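PDB 6G1D: hydrogen peroxide-inducible genes activator from Corynebacterium glutamicum, which probably acts as a LysR-type transcription factor that senses hydrogen peroxide through a redox switch and activates peroxide-inducible genes. Local coordinates for residues I175-S180 with T239-V244. The protein carries 1 engineered substitution. Residues are numbered along the deposited sequence; the frame is centred on the assembly and turned at random.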
loop_
_atom_site.group_PDB
_atom_site.type_symbol
_atom_site.label_atom_id
_atom_site.label_comp_id
_atom_site.label_asym_id
_atom_site.label_seq_id
_atom_site.Cartn_x
_atom_site.Cartn_y
_atom_site.Cartn_z
ATOM N N ILE B 175 -1.673 19.387 -26.449
ATOM C CA ILE B 175 -1.338 19.005 -27.796
ATOM C C ILE B 175 -1.653 17.509 -27.918
ATOM O O ILE B 175 -1.532 16.771 -26.951
ATOM C CB ILE B 175 0.143 19.266 -28.104
ATOM C CG1 ILE B 175 0.443 19.086 -29.608
ATOM C CG2 ILE B 175 1.084 18.380 -27.264
ATOM C CD1 ILE B 175 1.711 19.791 -30.066
ATOM N N VAL B 176 -2.085 17.101 -29.101
ATOM C CA VAL B 176 -2.389 15.700 -29.414
ATOM C C VAL B 176 -1.116 15.009 -29.859
ATOM O O VAL B 176 -0.383 15.530 -30.685
ATOM C CB VAL B 176 -3.453 15.597 -30.514
ATOM C CG1 VAL B 176 -3.798 14.140 -30.803
ATOM C CG2 VAL B 176 -4.708 16.380 -30.139
ATOM N N VAL B 177 -0.851 13.839 -29.325
ATOM C CA VAL B 177 0.337 13.081 -29.643
ATOM C C VAL B 177 -0.096 11.723 -30.186
ATOM O O VAL B 177 -0.895 11.019 -29.570
ATOM C CB VAL B 177 1.235 12.870 -28.394
ATOM C CG1 VAL B 177 2.506 12.101 -28.758
ATOM C CG2 VAL B 177 1.573 14.224 -27.790
ATOM N N THR B 178 0.456 11.348 -31.333
ATOM C CA THR B 178 0.079 10.117 -32.042
ATOM C C THR B 178 1.328 9.414 -32.518
ATOM O O THR B 178 2.421 9.994 -32.501
ATOM C CB THR B 178 -0.752 10.448 -33.283
ATOM O OG1 THR B 178 0.049 11.126 -34.279
ATOM C CG2 THR B 178 -1.944 11.343 -32.908
ATOM N N ALA B 179 1.175 8.167 -32.971
ATOM C CA ALA B 179 2.237 7.512 -33.695
ATOM C C ALA B 179 2.517 8.298 -34.980
ATOM O O ALA B 179 1.641 8.964 -35.548
ATOM C CB ALA B 179 1.869 6.072 -34.035
ATOM N N SER B 180 3.755 8.239 -35.418
ATOM C CA SER B 180 4.188 8.846 -36.695
ATOM C C SER B 180 3.291 8.558 -37.900
ATOM O O SER B 180 3.046 9.441 -38.714
ATOM C CB SER B 180 5.577 8.333 -37.036
ATOM O OG SER B 180 6.467 8.937 -36.142
ATOM N N THR B 239 5.678 6.342 -20.026
ATOM C CA THR B 239 5.114 5.030 -20.380
ATOM C C THR B 239 4.039 5.165 -21.450
ATOM O O THR B 239 4.019 4.396 -22.392
ATOM C CB THR B 239 4.586 4.294 -19.146
ATOM O OG1 THR B 239 5.693 4.019 -18.294
ATOM C CG2 THR B 239 3.895 2.993 -19.518
ATOM N N VAL B 240 3.192 6.172 -21.343
ATOM C CA VAL B 240 2.154 6.386 -22.345
ATOM C C VAL B 240 2.821 6.630 -23.728
ATOM O O VAL B 240 2.369 6.065 -24.720
ATOM C CB VAL B 240 1.213 7.549 -21.962
ATOM C CG1 VAL B 240 0.228 7.921 -23.069
ATOM C CG2 VAL B 240 0.424 7.135 -20.704
ATOM N N MET B 241 3.896 7.410 -23.773
ATOM C CA MET B 241 4.580 7.707 -25.031
ATOM C C MET B 241 5.115 6.436 -25.679
ATOM O O MET B 241 5.012 6.293 -26.883
ATOM C CB MET B 241 5.726 8.699 -24.831
ATOM C CG MET B 241 5.304 10.102 -24.402
ATOM S SD MET B 241 4.177 11.015 -25.476
ATOM C CE MET B 241 2.684 10.893 -24.552
ATOM N N GLN B 242 5.623 5.490 -24.898
ATOM C CA GLN B 242 6.081 4.222 -25.449
ATOM C C GLN B 242 4.921 3.428 -26.055
ATOM O O GLN B 242 5.076 2.759 -27.085
ATOM C CB GLN B 242 6.802 3.348 -24.406
ATOM C CG GLN B 242 7.882 3.991 -23.542
ATOM C CD GLN B 242 9.062 4.566 -24.367
ATOM O OE1 GLN B 242 8.858 5.193 -25.399
ATOM N NE2 GLN B 242 10.292 4.322 -23.924
ATOM N N LEU B 243 3.764 3.494 -25.414
ATOM C CA LEU B 243 2.553 2.805 -25.931
ATOM C C LEU B 243 2.110 3.462 -27.228
ATOM O O LEU B 243 1.704 2.767 -28.150
ATOM C CB LEU B 243 1.411 2.779 -24.885
ATOM C CG LEU B 243 1.833 2.112 -23.573
ATOM C CD1 LEU B 243 0.748 2.210 -22.521
ATOM C CD2 LEU B 243 2.195 0.645 -23.733
ATOM N N VAL B 244 2.199 4.795 -27.295
ATOM C CA VAL B 244 1.819 5.535 -28.496
ATOM C C VAL B 244 2.762 5.178 -29.642
ATOM O O VAL B 244 2.296 4.921 -30.761
ATOM C CB VAL B 244 1.794 7.060 -28.262
ATOM C CG1 VAL B 244 1.600 7.798 -29.583
ATOM C CG2 VAL B 244 0.699 7.457 -27.292
#
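Val177 and Ala179, near the end of strand 164-179, meet Met241 and Val244 of helix 237-245 in a small, buried apolar contact where a helix packs against a mixed beta-sheet. It illustrates how a helix can rest on a sheet through apolar side chains: here the two segments touch by van der Waals packing, with no hydrogen bond between them. The axes of 175-179 and 239-244 come within 8.3 Å, inclined at 45°.

The CA-CB bond of Val244 is directed toward the strand. Its CG1, carried anti to the backbone N (chi1 172°), lies against the peptide link between Thr178 and Ala179, 3.4 Å from Thr178 C and equally close to Ala179 N. A methyl thus packs on backbone rather than on a side chain. In return, Ala179 CB lies 3.5 Å from Val244 O, so each residue sets a methyl against the other's backbone.

Val177 also faces the helix, and its CG1 touches Met241 SD at 3.8 Å. Met241 starts off along the flank of the helix, but its CG lies anti to the carbonyl carbon and a bend at chi2 (-58°) carries SD over to the valine, the two side chains crossing nearly at a right angle. Thr178 turns the other way, as expected for the neighbour of Val177 in a strand, and its OG1 donates to Ala179 O from above the carbonyl plane.

Met241 and Val244 also pack on Leu267 of strand 267-287, while Val177 is hydrogen-bonded through its backbone to Thr251 of strand 251-254. Such a helix laid over a mixed sheet is typical of the alpha/beta architecture of the LysR substrate-binding domain, of the periplasmic-binding-protein type.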